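Local coordinates for protein ditrans,polycis-undecaprenyl-diphosphate synthase ((2E,6E)-farnesyl-diphosphate specific) (Acinetobacter baumannii, PDB 6ACS) that probably condenses isopentenyl diphosphate stepwise onto farnesyl diphosphate to make undecaprenyl diphosphate, precursor of the lipid carrier for bacterial cell-wall polysaccharides, at residues B[7-19]-B[51-63]. Residues are numbered along the deposited sequence; the frame is centred on the assembly and turned at random.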
loop_
_atom_site.group_PDB
_atom_site.type_symbol
_atom_site.label_atom_id
_atom_site.label_comp_id
_atom_site.label_asym_id
_atom_site.label_seq_id
_atom_site.Cartn_x
_atom_site.Cartn_y
_atom_site.Cartn_z
ATOM N N TYR B 7 21.298 -2.958 15.292
ATOM C CA TYR B 7 20.980 -3.609 14.027
ATOM C C TYR B 7 19.519 -4.044 14.034
ATOM O O TYR B 7 19.080 -4.742 14.954
ATOM C CB TYR B 7 21.881 -4.808 13.755
ATOM C CG TYR B 7 22.037 -5.029 12.271
ATOM C CD1 TYR B 7 21.086 -5.726 11.524
ATOM C CD2 TYR B 7 23.123 -4.474 11.604
ATOM C CE1 TYR B 7 21.239 -5.875 10.142
ATOM C CE2 TYR B 7 23.287 -4.622 10.245
ATOM C CZ TYR B 7 22.347 -5.322 9.518
ATOM O OH TYR B 7 22.548 -5.467 8.164
ATOM N N HIS B 8 18.785 -3.675 12.993
ATOM C CA HIS B 8 17.344 -3.898 12.935
ATOM C C HIS B 8 17.043 -4.892 11.830
ATOM O O HIS B 8 17.370 -4.648 10.668
ATOM C CB HIS B 8 16.608 -2.590 12.657
ATOM C CG HIS B 8 16.939 -1.507 13.631
ATOM N ND1 HIS B 8 16.595 -1.580 14.963
ATOM C CD2 HIS B 8 17.616 -0.345 13.477
ATOM C CE1 HIS B 8 17.031 -0.498 15.586
ATOM N NE2 HIS B 8 17.654 0.266 14.708
ATOM N N LEU B 9 16.510 -6.042 12.209
ATOM C CA LEU B 9 16.096 -7.099 11.297
ATOM C C LEU B 9 14.598 -7.020 11.049
ATOM O O LEU B 9 13.832 -6.745 11.979
ATOM C CB LEU B 9 16.445 -8.471 11.857
ATOM C CG LEU B 9 17.921 -8.844 11.695
ATOM C CD1 LEU B 9 18.285 -9.964 12.644
ATOM C CD2 LEU B 9 18.164 -9.263 10.243
ATOM N N PRO B 10 14.130 -7.240 9.828
ATOM C CA PRO B 10 12.677 -7.254 9.598
ATOM C C PRO B 10 12.043 -8.502 10.195
ATOM O O PRO B 10 12.648 -9.579 10.223
ATOM C CB PRO B 10 12.551 -7.250 8.069
ATOM C CG PRO B 10 13.815 -7.900 7.591
ATOM C CD PRO B 10 14.902 -7.539 8.612
ATOM N N GLN B 11 10.791 -8.348 10.660
ATOM C CA GLN B 11 10.030 -9.514 11.106
ATOM C C GLN B 11 9.379 -10.243 9.942
ATOM O O GLN B 11 9.143 -11.455 10.009
ATOM C CB GLN B 11 8.924 -9.103 12.085
ATOM C CG GLN B 11 9.346 -8.103 13.143
ATOM C CD GLN B 11 8.987 -8.549 14.548
ATOM O OE1 GLN B 11 9.573 -8.077 15.527
ATOM N NE2 GLN B 11 8.029 -9.463 14.658
ATOM N N HIS B 12 9.047 -9.508 8.891
ATOM C CA HIS B 12 8.308 -10.055 7.763
ATOM C C HIS B 12 8.826 -9.381 6.498
ATOM O O HIS B 12 8.759 -8.150 6.345
ATOM C CB HIS B 12 6.806 -9.839 7.974
ATOM C CG HIS B 12 5.925 -10.493 6.951
ATOM N ND1 HIS B 12 4.554 -10.522 7.091
ATOM C CD2 HIS B 12 6.196 -11.116 5.775
ATOM C CE1 HIS B 12 4.016 -11.139 6.049
ATOM N NE2 HIS B 12 4.988 -11.500 5.233
ATOM N N VAL B 13 9.397 -10.203 5.619
ATOM C CA VAL B 13 9.920 -9.771 4.328
ATOM C C VAL B 13 8.980 -10.268 3.247
ATOM O O VAL B 13 8.549 -11.427 3.271
ATOM C CB VAL B 13 11.336 -10.323 4.082
ATOM C CG1 VAL B 13 11.811 -9.923 2.679
ATOM C CG2 VAL B 13 12.274 -9.812 5.148
ATOM N N ALA B 14 8.673 -9.399 2.289
ATOM C CA ALA B 14 7.883 -9.779 1.129
ATOM C C ALA B 14 8.709 -9.513 -0.114
ATOM O O ALA B 14 9.465 -8.548 -0.155
ATOM C CB ALA B 14 6.570 -8.997 1.058
ATOM N N ILE B 15 8.561 -10.359 -1.135
ATOM C CA ILE B 15 9.340 -10.210 -2.366
ATOM C C ILE B 15 8.436 -10.341 -3.586
ATOM O O ILE B 15 7.712 -11.335 -3.731
ATOM C CB ILE B 15 10.476 -11.246 -2.463
ATOM C CG1 ILE B 15 11.329 -11.226 -1.197
ATOM C CG2 ILE B 15 11.340 -10.947 -3.696
ATOM C CD1 ILE B 15 12.502 -12.227 -1.237
ATOM N N ILE B 16 8.509 -9.354 -4.475
ATOM C CA ILE B 16 7.942 -9.441 -5.816
ATOM C C ILE B 16 9.069 -9.893 -6.725
ATOM O O ILE B 16 10.013 -9.135 -6.979
ATOM C CB ILE B 16 7.377 -8.095 -6.269
ATOM C CG1 ILE B 16 6.253 -7.670 -5.327
ATOM C CG2 ILE B 16 6.868 -8.176 -7.709
ATOM C CD1 ILE B 16 5.754 -6.265 -5.656
ATOM N N MET B 17 8.978 -11.139 -7.175
ATOM C CA MET B 17 10.009 -11.790 -7.974
ATOM C C MET B 17 9.693 -11.467 -9.428
ATOM O O MET B 17 8.789 -12.061 -10.022
ATOM C CB MET B 17 9.998 -13.292 -7.706
ATOM C CG MET B 17 10.111 -13.663 -6.226
ATOM S SD MET B 17 9.978 -15.447 -5.903
ATOM C CE MET B 17 8.260 -15.757 -6.303
ATOM N N ASP B 18 10.449 -10.545 -10.017
ATOM C CA ASP B 18 10.174 -10.078 -11.368
ATOM C C ASP B 18 11.465 -10.099 -12.173
ATOM O O ASP B 18 12.510 -9.649 -11.700
ATOM C CB ASP B 18 9.570 -8.662 -11.326
ATOM C CG ASP B 18 9.142 -8.158 -12.689
ATOM O OD1 ASP B 18 8.997 -8.979 -13.628
ATOM O OD2 ASP B 18 8.956 -6.925 -12.812
ATOM N N GLY B 19 11.359 -10.558 -13.419
ATOM C CA GLY B 19 12.506 -10.734 -14.286
ATOM C C GLY B 19 12.330 -10.237 -15.704
ATOM O O GLY B 19 13.203 -10.470 -16.548
ATOM N N LYS B 51 18.037 -18.258 9.278
ATOM C CA LYS B 51 19.245 -18.063 10.085
ATOM C C LYS B 51 19.263 -16.720 10.807
ATOM O O LYS B 51 19.989 -16.568 11.801
ATOM C CB LYS B 51 20.488 -18.205 9.204
ATOM C CG LYS B 51 20.707 -19.632 8.723
ATOM C CD LYS B 51 21.873 -19.730 7.771
ATOM C CE LYS B 51 23.198 -19.671 8.503
ATOM N NZ LYS B 51 24.342 -19.968 7.588
ATOM N N THR B 52 18.580 -15.708 10.273
ATOM C CA THR B 52 18.566 -14.387 10.894
ATOM C C THR B 52 17.357 -14.151 11.792
ATOM O O THR B 52 17.232 -13.067 12.372
ATOM C CB THR B 52 18.672 -13.294 9.825
ATOM O OG1 THR B 52 17.617 -13.449 8.869
ATOM C CG2 THR B 52 19.997 -13.413 9.112
ATOM N N GLY B 53 16.417 -15.080 11.852
ATOM C CA GLY B 53 15.311 -14.910 12.758
ATOM C C GLY B 53 14.116 -14.195 12.170
ATOM O O GLY B 53 13.225 -13.808 12.926
ATOM N N VAL B 54 14.075 -14.009 10.851
ATOM C CA VAL B 54 12.884 -13.460 10.206
ATOM C C VAL B 54 11.712 -14.394 10.472
ATOM O O VAL B 54 11.829 -15.613 10.319
ATOM C CB VAL B 54 13.132 -13.294 8.699
ATOM C CG1 VAL B 54 11.856 -12.818 7.978
ATOM C CG2 VAL B 54 14.277 -12.337 8.439
ATOM N N ARG B 55 10.575 -13.832 10.882
ATOM C CA ARG B 55 9.435 -14.668 11.244
ATOM C C ARG B 55 8.574 -15.073 10.053
ATOM O O ARG B 55 7.875 -16.094 10.122
ATOM C CB ARG B 55 8.551 -13.948 12.261
ATOM C CG ARG B 55 9.260 -13.693 13.578
ATOM C CD ARG B 55 8.317 -13.108 14.606
ATOM N NE ARG B 55 8.806 -13.325 15.965
ATOM C CZ ARG B 55 8.569 -14.422 16.681
ATOM N NH1 ARG B 55 7.853 -15.416 16.167
ATOM N NH2 ARG B 55 9.053 -14.528 17.914
ATOM N N ALA B 56 8.580 -14.285 8.976
ATOM C CA ALA B 56 7.713 -14.555 7.840
ATOM C C ALA B 56 8.366 -14.049 6.562
ATOM O O ALA B 56 8.946 -12.965 6.543
ATOM C CB ALA B 56 6.342 -13.891 8.005
ATOM N N LEU B 57 8.263 -14.846 5.510
ATOM C CA LEU B 57 8.706 -14.482 4.167
ATOM C C LEU B 57 7.566 -14.798 3.218
ATOM O O LEU B 57 7.090 -15.938 3.190
ATOM C CB LEU B 57 9.963 -15.266 3.770
ATOM C CG LEU B 57 10.405 -15.127 2.319
ATOM C CD1 LEU B 57 10.828 -13.678 2.026
ATOM C CD2 LEU B 57 11.536 -16.113 2.049
ATOM N N THR B 58 7.118 -13.798 2.460
ATOM C CA THR B 58 5.975 -13.946 1.557
ATOM C C THR B 58 6.397 -13.545 0.147
ATOM O O THR B 58 6.916 -12.440 -0.046
ATOM C CB THR B 58 4.797 -13.079 2.039
ATOM O OG1 THR B 58 4.452 -13.451 3.388
ATOM C CG2 THR B 58 3.584 -13.221 1.108
ATOM N N VAL B 59 6.174 -14.421 -0.837
ATOM C CA VAL B 59 6.713 -14.194 -2.177
ATOM C C VAL B 59 5.614 -14.269 -3.233
ATOM O O VAL B 59 4.626 -15.003 -3.097
ATOM C CB VAL B 59 7.861 -15.180 -2.498
ATOM C CG1 VAL B 59 8.938 -15.086 -1.429
ATOM C CG2 VAL B 59 7.335 -16.578 -2.640
ATOM N N PHE B 60 5.825 -13.509 -4.310
ATOM C CA PHE B 60 4.856 -13.261 -5.379
ATOM C C PHE B 60 5.590 -13.361 -6.711
ATOM O O PHE B 60 6.463 -12.531 -6.995
ATOM C CB PHE B 60 4.292 -11.852 -5.230
ATOM C CG PHE B 60 3.195 -11.495 -6.196
ATOM C CD1 PHE B 60 2.315 -12.448 -6.659
ATOM C CD2 PHE B 60 3.046 -10.179 -6.623
ATOM C CE1 PHE B 60 1.289 -12.096 -7.529
ATOM C CE2 PHE B 60 2.024 -9.817 -7.494
ATOM C CZ PHE B 60 1.147 -10.778 -7.945
ATOM N N ALA B 61 5.245 -14.334 -7.539
ATOM C CA ALA B 61 5.877 -14.426 -8.860
ATOM C C ALA B 61 5.181 -13.480 -9.839
ATOM O O ALA B 61 4.108 -13.786 -10.367
ATOM C CB ALA B 61 5.855 -15.862 -9.371
ATOM N N PHE B 62 5.761 -12.299 -10.045
ATOM C CA PHE B 62 5.139 -11.301 -10.903
ATOM C C PHE B 62 5.262 -11.698 -12.373
ATOM O O PHE B 62 6.182 -12.417 -12.773
ATOM C CB PHE B 62 5.772 -9.927 -10.689
ATOM C CG PHE B 62 5.091 -8.826 -11.452
ATOM C CD1 PHE B 62 3.899 -8.284 -10.998
ATOM C CD2 PHE B 62 5.632 -8.347 -12.634
ATOM C CE1 PHE B 62 3.263 -7.276 -11.705
ATOM C CE2 PHE B 62 5.002 -7.338 -13.344
ATOM C CZ PHE B 62 3.817 -6.800 -12.877
ATOM N N SER B 63 4.331 -11.205 -13.185
ATOM C CA SER B 63 4.408 -11.402 -14.629
ATOM C C SER B 63 3.546 -10.378 -15.360
ATOM O O SER B 63 2.534 -9.919 -14.835
ATOM C CB SER B 63 3.983 -12.821 -15.011
ATOM O OG SER B 63 4.069 -13.013 -16.413
HETATM O O HOH W 1 8.999 -12.244 -14.167
#
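Strands 12-17 and 56-61 pair in parallel, in register from His12 beside Ala56 to Met17 beside Ala61, as central neighbours in the six-stranded sheet of this cis-prenyltransferase. Gln11 O accepts Arg55 N (2.9 Å) and, weakly, Ala56 N; Val13, Ile15 and Met17 then each give N-H and C=O to strand 56-61 and Phe62, while His12, Ala14 and Ile16 bond toward strand 183-186. On the face carrying His12, Ala14, Thr58 and Phe60, the imidazole is the distinctive group. CG stands anti to the backbone N (chi1 -174°), which swings the ring toward strand 56-61: the small Ala56 lets it lie flat, CB 3.6 Å from the ring centroid in a CH-pi contact, while NE2 hydrogen-bonds Thr58 OG1 at 2.7 Å. ND1 hydrogen-bonds Pro179 O, so both ring nitrogens are satisfied and the rotation is fixed. The opposite face is apolar, and beta-branched Val13, Ile15 and Val59 suit its extended strands: Leu57 CD1 meets Val13 CG1 and Ile15 CD1, each at 3.9 Å. Met17, long and unbranched, bends at chi3 (-69°) and brings CE to Val59 CG2 and Ala61 CB. Beyond the strands, Asp18, predicted to be an active-site residue and a magnesium ligand, has its CG 3.5 Å from Phe62 CD2; Arg186 salt-bridges Asp18 and makes cation-pi contact with Phe62. Helix 42-52, packed on Ile15, Leu57 and Val59, completes a beta-alpha-beta crossover; strand 183-186 borders 12-17 and strand 129-134 borders 56-61.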